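Local coordinates for protein arylesterase (Agrobacterium tumefaciens, PDB 3DCI) that probably hydrolyses ester bonds as an SGNH-type (GDSL-like) arylesterase and carries a bound zinc ion, at residues G128-A133 / A186-H191; L181-A186 / H191-A196. All blocks are in the same frame, centred on the assembly; numbering follows the deposited sequence.

Contact 1 (G128-A133 / A186-H191); sequences GMRRLA and AAELGH
Arg130 and Glu188 join two helices of the SGNH-hydrolase alpha/beta fold, 122-138 and 178-189, through an end-on, two-pronged salt bridge. Arg130 NH2 donates to Glu188 OE1 at 2.8 Å, and Arg130 NH1 donates to Glu188 OE2 at 2.9 Å. Both bonds are fairly straight, N-H...O near 160°. Each oxygen lies near the guanidinium plane, but the two flat groups are turned 49° apart: NH2 meets OE1 on its syn side but tilted out of the carboxylate plane, and NH1 meets OE2 from well above that plane. The Arg130 chain bends at chi3 (-63°), and the extended Glu188 chain meets it at about a right angle. Two bonds to different oxygens restrict the rotation of both ends, though the pair is not coplanar.

Beside this pair, Leu189 divides its branches: CD2 lies 4.0 Å from Arg130 NH1, while CD1 presses on Ala133. In the next shell, Ala133 packs on Leu150 of strand 149-154. The helix carrying Glu188 ends at Leu189; Gly190, with positive phi, leaves helical geometry, and His191 NE2 then bonds back to Glu137 of helix 122-138. At 3.4 Å, Ala133 CB and Leu189 CD1 are closer than methyl groups normally pack.

Contact 2 (L181-A186 / H191-A196); sequences LYRKLA and HHFFDA. With ZN (zinc ion), chain D.
Helix 181-186 and strand 192-195 run antiparallel at 167°, their axes approaching to 7.6 Å, in the return arm of the beta-alpha-beta crossover from strand 149-154 through helix 178-189 to strand 192-195; the Ala186 to His191 backbone bond spans the turn. Phe193 fills the interface. Its chi1 of 166° sets CG anti to the backbone N and lays one ring face along the helix at Arg183, whose CB stands 4.0 Å from the centroid of the Phe193 ring and close to the ring normal, a CH-pi contact. Arg183 covers this face with its backbone N, CA and CB, while its chain bends at chi3 and the guanidinium lies beyond the CE2 rim, turning its own face to CE2, with Arg183 NH1 3.6 Å from Phe193 CE2. The two planes are 68° apart, which excludes a parallel stack. On the Tyr182 side, Phe193 CE1 reaches Tyr182 CB at 3.6 Å, and nearer the turn Ala186 CB meets Phe193 CB at 3.8 Å. The Tyr182 ring leads away from the strand, and its OH bonds to Leu109 O.

His192 points away from helix 181-186 and binds zinc through NE2 at 2.2 Å. Alternation along the strand thus sends Phe193 to the helix as an apolar and CH-pi contact and His192 to the opposite side, where it holds the metal together with Asp228.

Overall arrangement
The two contacts lie about 8 Å apart between centres, on the same side of the chain's centre, and both use helix 178-189. Their segments alternate along the chain: 128-133, 181-186, 186-191, then 191-196, with Ala186 and His191 common to both. Contact 1 joins this helix to helix 122-138; contact 2 joins it to strand 192-195, an outermost strand of the chain's parallel sheet. Direct packing connects them, with Met129 CE 3.6 Å from Tyr182 CE2. The two helices pack side by side on one face of the sheet, Met129 and Ala133 reaching strand 149-154, while the zinc site lies on the other side of strand 192-195, toward helix 212-229, which supplies Asp228.

Contact 1 (G128-A133 / A186-H191)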
ATOM      1  N   GLY A 128      -4.504 -19.044   2.753  1.00 25.48           N
ATOM      2  CA  GLY A 128      -3.450 -18.379   2.029  1.00 24.61           C
ATOM      3  C   GLY A 128      -2.880 -19.283   0.953  1.00 25.33           C
ATOM      4  O   GLY A 128      -2.623 -18.844  -0.165  1.00 23.89           O
HETATM    5  N   MSE A 129      -2.678 -20.558   1.286  1.00 25.66           N
HETATM    6  CA  MSE A 129      -2.207 -21.522   0.301  1.00 25.51           C
HETATM    7  C   MSE A 129      -3.173 -21.672  -0.868  1.00 25.27           C
HETATM    8  O   MSE A 129      -2.733 -21.852  -2.008  1.00 25.06           O
HETATM    9  CB  MSE A 129      -1.953 -22.872   0.945  1.00 25.33           C
HETATM   10  CG  MSE A 129      -1.227 -23.847   0.034  1.00 27.25           C
HETATM   11 SE   MSE A 129       0.587 -23.277  -0.513  0.80 33.89          SE
HETATM   12  CE  MSE A 129       1.572 -23.637   1.109  1.00 24.91           C
ATOM     13  N   ARG A 130      -4.482 -21.640  -0.592  1.00 24.76           N
ATOM     14  CA  ARG A 130      -5.469 -21.675  -1.651  1.00 24.97           C
ATOM     15  C   ARG A 130      -5.297 -20.434  -2.544  1.00 25.17           C
ATOM     16  O   ARG A 130      -5.323 -20.541  -3.772  1.00 23.18           O
ATOM     17  CB  ARG A 130      -6.893 -21.736  -1.085  1.00 25.29           C
ATOM     18  CG  ARG A 130      -7.973 -21.694  -2.143  1.00 25.61           C
ATOM     19  CD  ARG A 130      -9.363 -21.529  -1.541  1.00 27.25           C
ATOM     20  NE  ARG A 130      -9.711 -22.671  -0.697  1.00 28.98           N
ATOM     21  CZ  ARG A 130     -10.239 -23.808  -1.150  1.00 29.95           C
ATOM     22  NH1 ARG A 130     -10.524 -23.965  -2.437  1.00 30.32           N
ATOM     23  NH2 ARG A 130     -10.510 -24.786  -0.301  1.00 29.47           N
ATOM     24  N   ARG A 131      -5.081 -19.261  -1.928  1.00 24.54           N
ATOM     25  CA  ARG A 131      -4.858 -18.052  -2.732  1.00 24.98           C
ATOM     26  C   ARG A 131      -3.594 -18.188  -3.620  1.00 24.95           C
ATOM     27  O   ARG A 131      -3.612 -17.867  -4.798  1.00 22.88           O
ATOM     28  CB  ARG A 131      -4.790 -16.812  -1.859  1.00 25.36           C
ATOM     29  CG  ARG A 131      -4.590 -15.495  -2.612  1.00 26.27           C
ATOM     30  CD  ARG A 131      -5.729 -15.239  -3.621  1.00 30.07           C
ATOM     31  NE  ARG A 131      -5.340 -14.149  -4.514  1.00 30.26           N
ATOM     32  CZ  ARG A 131      -5.797 -13.987  -5.754  1.00 31.68           C
ATOM     33  NH1 ARG A 131      -6.661 -14.851  -6.299  1.00 32.64           N
ATOM     34  NH2 ARG A 131      -5.378 -12.942  -6.464  1.00 32.60           N
ATOM     35  N   LEU A 132      -2.514 -18.722  -3.076  1.00 25.42           N
ATOM     36  CA  LEU A 132      -1.297 -18.897  -3.895  1.00 24.67           C
ATOM     37  C   LEU A 132      -1.498 -19.882  -5.064  1.00 25.07           C
ATOM     38  O   LEU A 132      -1.008 -19.661  -6.197  1.00 23.61           O
ATOM     39  CB  LEU A 132      -0.145 -19.351  -3.007  1.00 24.53           C
ATOM     40  CG  LEU A 132       0.273 -18.416  -1.861  1.00 24.91           C
ATOM     41  CD1 LEU A 132       1.483 -18.952  -1.115  1.00 21.50           C
ATOM     42  CD2 LEU A 132       0.573 -17.022  -2.387  1.00 22.57           C
ATOM     43  N   ALA A 133      -2.221 -20.968  -4.795  1.00 24.69           N
ATOM     44  CA  ALA A 133      -2.590 -21.911  -5.844  1.00 25.34           C
ATOM     45  C   ALA A 133      -3.348 -21.203  -6.977  1.00 25.47           C
ATOM     46  O   ALA A 133      -3.030 -21.375  -8.151  1.00 25.21           O
ATOM     47  CB  ALA A 133      -3.396 -23.083  -5.266  1.00 25.01           C
ATOM     48  N   ALA A 186      -4.898 -29.760  -1.637  1.00 26.18           N
ATOM     49  CA  ALA A 186      -4.270 -30.237  -2.861  1.00 25.79           C
ATOM     50  C   ALA A 186      -5.203 -31.189  -3.610  1.00 25.91           C
ATOM     51  O   ALA A 186      -5.362 -31.055  -4.806  1.00 25.87           O
ATOM     52  CB  ALA A 186      -2.929 -30.912  -2.533  1.00 25.96           C
ATOM     53  N   ALA A 187      -5.871 -32.106  -2.899  1.00 26.19           N
ATOM     54  CA  ALA A 187      -6.837 -33.004  -3.509  1.00 26.65           C
ATOM     55  C   ALA A 187      -8.004 -32.226  -4.128  1.00 27.33           C
ATOM     56  O   ALA A 187      -8.398 -32.490  -5.267  1.00 25.83           O
ATOM     57  CB  ALA A 187      -7.360 -34.030  -2.490  1.00 26.80           C
ATOM     58  N   GLU A 188      -8.541 -31.252  -3.392  1.00 27.41           N
ATOM     59  CA  GLU A 188      -9.630 -30.423  -3.930  1.00 27.79           C
ATOM     60  C   GLU A 188      -9.250 -29.713  -5.230  1.00 27.31           C
ATOM     61  O   GLU A 188     -10.046 -29.642  -6.146  1.00 26.55           O
ATOM     62  CB  GLU A 188     -10.046 -29.353  -2.922  1.00 27.85           C
ATOM     63  CG  GLU A 188     -11.180 -28.480  -3.425  1.00 28.20           C
ATOM     64  CD  GLU A 188     -11.466 -27.297  -2.519  1.00 30.80           C
ATOM     65  OE1 GLU A 188     -11.050 -27.337  -1.328  1.00 32.73           O
ATOM     66  OE2 GLU A 188     -12.138 -26.355  -3.007  1.00 33.56           O
ATOM     67  N   LEU A 189      -8.053 -29.135  -5.263  1.00 27.41           N
ATOM     68  CA  LEU A 189      -7.634 -28.283  -6.362  1.00 27.95           C
ATOM     69  C   LEU A 189      -6.991 -29.046  -7.511  1.00 28.21           C
ATOM     70  O   LEU A 189      -6.727 -28.463  -8.549  1.00 28.31           O
ATOM     71  CB  LEU A 189      -6.651 -27.232  -5.859  1.00 28.48           C
ATOM     72  CG  LEU A 189      -7.171 -26.135  -4.909  1.00 29.59           C
ATOM     73  CD1 LEU A 189      -6.041 -25.116  -4.694  1.00 30.69           C
ATOM     74  CD2 LEU A 189      -8.419 -25.461  -5.426  1.00 29.02           C
ATOM     75  N   GLY A 190      -6.711 -30.331  -7.314  1.00 27.96           N
ATOM     76  CA  GLY A 190      -6.073 -31.153  -8.346  1.00 28.17           C
ATOM     77  C   GLY A 190      -4.577 -30.897  -8.495  1.00 27.77           C
ATOM     78  O   GLY A 190      -4.046 -30.880  -9.604  1.00 28.16           O
ATOM     79  N   HIS A 191      -3.902 -30.687  -7.380  1.00 27.77           N
ATOM     80  CA  HIS A 191      -2.453 -30.534  -7.361  1.00 27.43           C
ATOM     81  C   HIS A 191      -1.834 -31.584  -6.453  1.00 26.92           C
ATOM     82  O   HIS A 191      -2.531 -32.325  -5.803  1.00 27.02           O
ATOM     83  CB  HIS A 191      -2.097 -29.122  -6.910  1.00 28.55           C
ATOM     84  CG  HIS A 191      -2.600 -28.066  -7.839  1.00 30.08           C
ATOM     85  ND1 HIS A 191      -2.406 -28.130  -9.202  1.00 34.09           N
ATOM     86  CD2 HIS A 191      -3.298 -26.930  -7.608  1.00 33.45           C
ATOM     87  CE1 HIS A 191      -2.967 -27.075  -9.773  1.00 34.32           C
ATOM     88  NE2 HIS A 191      -3.510 -26.330  -8.827  1.00 35.63           N
TER

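Contact 2 (L181-A186 / H191-A196)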
ATOM      1  N   LEU A 181      -4.614 -30.524   6.371  1.00 24.78           N
ATOM      2  CA  LEU A 181      -5.370 -29.470   5.691  1.00 25.09           C
ATOM      3  C   LEU A 181      -4.819 -29.203   4.287  1.00 24.65           C
ATOM      4  O   LEU A 181      -5.589 -28.979   3.342  1.00 23.97           O
ATOM      5  CB  LEU A 181      -5.404 -28.158   6.511  1.00 25.30           C
ATOM      6  CG  LEU A 181      -6.250 -28.151   7.802  1.00 27.19           C
ATOM      7  CD1 LEU A 181      -6.056 -26.845   8.584  1.00 27.08           C
ATOM      8  CD2 LEU A 181      -7.738 -28.392   7.514  1.00 29.04           C
ATOM      9  N   TYR A 182      -3.490 -29.176   4.163  1.00 24.83           N
ATOM     10  CA  TYR A 182      -2.852 -28.966   2.855  1.00 24.61           C
ATOM     11  C   TYR A 182      -3.085 -30.147   1.925  1.00 24.76           C
ATOM     12  O   TYR A 182      -3.244 -29.968   0.726  1.00 25.72           O
ATOM     13  CB  TYR A 182      -1.343 -28.755   2.997  1.00 24.56           C
ATOM     14  CG  TYR A 182      -0.875 -27.392   3.444  1.00 24.00           C
ATOM     15  CD1 TYR A 182      -1.755 -26.437   3.955  1.00 26.08           C
ATOM     16  CD2 TYR A 182       0.470 -27.095   3.440  1.00 24.99           C
ATOM     17  CE1 TYR A 182      -1.296 -25.201   4.379  1.00 24.52           C
ATOM     18  CE2 TYR A 182       0.941 -25.854   3.874  1.00 24.65           C
ATOM     19  CZ  TYR A 182       0.058 -24.926   4.343  1.00 24.61           C
ATOM     20  OH  TYR A 182       0.555 -23.725   4.765  1.00 25.22           O
ATOM     21  N   ARG A 183      -3.064 -31.349   2.477  1.00 25.51           N
ATOM     22  CA  ARG A 183      -3.390 -32.549   1.710  1.00 25.66           C
ATOM     23  C   ARG A 183      -4.774 -32.445   1.120  1.00 25.37           C
ATOM     24  O   ARG A 183      -4.966 -32.713  -0.063  1.00 25.15           O
ATOM     25  CB  ARG A 183      -3.295 -33.781   2.588  1.00 24.86           C
ATOM     26  CG  ARG A 183      -3.437 -35.117   1.845  1.00 26.53           C
ATOM     27  CD  ARG A 183      -3.438 -36.276   2.844  1.00 28.58           C
ATOM     28  NE  ARG A 183      -2.082 -36.766   3.062  1.00 33.10           N
ATOM     29  CZ  ARG A 183      -1.358 -36.597   4.170  1.00 36.28           C
ATOM     30  NH1 ARG A 183      -0.116 -37.083   4.208  1.00 36.95           N
ATOM     31  NH2 ARG A 183      -1.838 -35.970   5.246  1.00 38.19           N
ATOM     32  N   LYS A 184      -5.739 -32.059   1.947  1.00 25.57           N
ATOM     33  CA  LYS A 184      -7.132 -31.982   1.519  1.00 25.83           C
ATOM     34  C   LYS A 184      -7.297 -30.869   0.503  1.00 24.98           C
ATOM     35  O   LYS A 184      -8.016 -31.050  -0.483  1.00 23.43           O
ATOM     36  CB  LYS A 184      -8.083 -31.806   2.700  1.00 26.28           C
ATOM     37  CG  LYS A 184      -8.192 -33.037   3.581  1.00 28.16           C
ATOM     38  CD  LYS A 184      -9.369 -32.929   4.574  1.00 29.00           C
ATOM     39  CE  LYS A 184      -9.836 -34.320   5.069  1.00 31.90           C
ATOM     40  NZ  LYS A 184      -8.820 -34.884   5.993  1.00 35.44           N
ATOM     41  N   LEU A 185      -6.577 -29.753   0.694  1.00 24.56           N
ATOM     42  CA  LEU A 185      -6.599 -28.661  -0.272  1.00 25.11           C
ATOM     43  C   LEU A 185      -6.039 -29.063  -1.641  1.00 25.94           C
ATOM     44  O   LEU A 185      -6.623 -28.732  -2.677  1.00 26.04           O
ATOM     45  CB  LEU A 185      -5.846 -27.433   0.265  1.00 25.11           C
ATOM     46  CG  LEU A 185      -5.812 -26.211  -0.660  1.00 25.45           C
ATOM     47  CD1 LEU A 185      -7.186 -25.603  -0.788  1.00 22.52           C
ATOM     48  CD2 LEU A 185      -4.742 -25.142  -0.211  1.00 23.65           C
ATOM     49  N   ALA A 186      -4.898 -29.760  -1.637  1.00 26.18           N
ATOM     50  CA  ALA A 186      -4.270 -30.237  -2.861  1.00 25.79           C
ATOM     51  C   ALA A 186      -5.203 -31.189  -3.610  1.00 25.91           C
ATOM     52  O   ALA A 186      -5.362 -31.055  -4.806  1.00 25.87           O
ATOM     53  CB  ALA A 186      -2.929 -30.912  -2.533  1.00 25.96           C
ATOM     54  N   HIS A 191      -3.902 -30.687  -7.380  1.00 27.77           N
ATOM     55  CA  HIS A 191      -2.453 -30.534  -7.361  1.00 27.43           C
ATOM     56  C   HIS A 191      -1.834 -31.584  -6.453  1.00 26.92           C
ATOM     57  O   HIS A 191      -2.531 -32.325  -5.803  1.00 27.02           O
ATOM     58  CB  HIS A 191      -2.097 -29.122  -6.910  1.00 28.55           C
ATOM     59  CG  HIS A 191      -2.600 -28.066  -7.839  1.00 30.08           C
ATOM     60  ND1 HIS A 191      -2.406 -28.130  -9.202  1.00 34.09           N
ATOM     61  CD2 HIS A 191      -3.298 -26.930  -7.608  1.00 33.45           C
ATOM     62  CE1 HIS A 191      -2.967 -27.075  -9.773  1.00 34.32           C
ATOM     63  NE2 HIS A 191      -3.510 -26.330  -8.827  1.00 35.63           N
ATOM     64  N   HIS A 192      -0.508 -31.627  -6.408  1.00 26.98           N
ATOM     65  CA  HIS A 192       0.235 -32.578  -5.586  1.00 25.65           C
ATOM     66  C   HIS A 192       0.598 -32.018  -4.216  1.00 24.84           C
ATOM     67  O   HIS A 192       0.703 -30.797  -4.020  1.00 24.34           O
ATOM     68  CB  HIS A 192       1.531 -32.972  -6.282  1.00 25.40           C
ATOM     69  CG  HIS A 192       1.334 -33.942  -7.389  1.00 24.74           C
ATOM     70  ND1 HIS A 192       0.788 -33.575  -8.598  1.00 24.59           N
ATOM     71  CD2 HIS A 192       1.585 -35.270  -7.471  1.00 23.51           C
ATOM     72  CE1 HIS A 192       0.732 -34.627  -9.387  1.00 23.96           C
ATOM     73  NE2 HIS A 192       1.208 -35.670  -8.728  1.00 24.06           N
ATOM     74  N   PHE A 193       0.840 -32.936  -3.293  1.00 23.97           N
ATOM     75  CA  PHE A 193       1.123 -32.591  -1.898  1.00 24.12           C
ATOM     76  C   PHE A 193       2.272 -33.407  -1.399  1.00 23.86           C
ATOM     77  O   PHE A 193       2.374 -34.588  -1.707  1.00 21.76           O
ATOM     78  CB  PHE A 193      -0.096 -32.845  -1.014  1.00 24.00           C
ATOM     79  CG  PHE A 193       0.217 -32.830   0.445  1.00 23.93           C
ATOM     80  CD1 PHE A 193       0.446 -31.626   1.107  1.00 25.59           C
ATOM     81  CD2 PHE A 193       0.321 -34.013   1.155  1.00 24.50           C
ATOM     82  CE1 PHE A 193       0.773 -31.621   2.478  1.00 23.94           C
ATOM     83  CE2 PHE A 193       0.640 -34.000   2.511  1.00 23.95           C
ATOM     84  CZ  PHE A 193       0.864 -32.821   3.157  1.00 24.11           C
ATOM     85  N   PHE A 194       3.131 -32.795  -0.593  1.00 24.52           N
ATOM     86  CA  PHE A 194       4.110 -33.561   0.169  1.00 25.04           C
ATOM     87  C   PHE A 194       4.197 -33.031   1.592  1.00 24.98           C
ATOM     88  O   PHE A 194       4.178 -31.819   1.798  1.00 24.90           O
ATOM     89  CB  PHE A 194       5.481 -33.495  -0.505  1.00 26.28           C
ATOM     90  CG  PHE A 194       6.506 -34.410   0.119  1.00 26.43           C
ATOM     91  CD1 PHE A 194       6.542 -35.751  -0.208  1.00 28.86           C
ATOM     92  CD2 PHE A 194       7.447 -33.919   1.005  1.00 30.23           C
ATOM     93  CE1 PHE A 194       7.479 -36.586   0.357  1.00 31.56           C
ATOM     94  CE2 PHE A 194       8.391 -34.763   1.569  1.00 29.30           C
ATOM     95  CZ  PHE A 194       8.398 -36.078   1.255  1.00 29.01           C
ATOM     96  N   ASP A 195       4.264 -33.941   2.563  1.00 24.94           N
ATOM     97  CA  ASP A 195       4.470 -33.574   3.960  1.00 25.03           C
ATOM     98  C   ASP A 195       5.952 -33.624   4.338  1.00 24.96           C
ATOM     99  O   ASP A 195       6.500 -34.688   4.572  1.00 25.02           O
ATOM    100  CB  ASP A 195       3.666 -34.485   4.885  1.00 25.39           C
ATOM    101  CG  ASP A 195       3.812 -34.093   6.358  1.00 25.95           C
ATOM    102  OD1 ASP A 195       4.289 -32.965   6.666  1.00 25.49           O
ATOM    103  OD2 ASP A 195       3.463 -34.912   7.213  1.00 27.44           O
ATOM    104  N   ALA A 196       6.598 -32.455   4.415  1.00 25.45           N
ATOM    105  CA  ALA A 196       8.021 -32.376   4.800  1.00 24.90           C
ATOM    106  C   ALA A 196       8.259 -32.912   6.203  1.00 25.20           C
ATOM    107  O   ALA A 196       9.361 -33.357   6.503  1.00 25.29           O
ATOM    108  CB  ALA A 196       8.547 -30.940   4.679  1.00 25.16           C
TER
HETATM  109 ZN    ZN D 219       1.524 -37.818  -8.930  1.00 32.63          ZN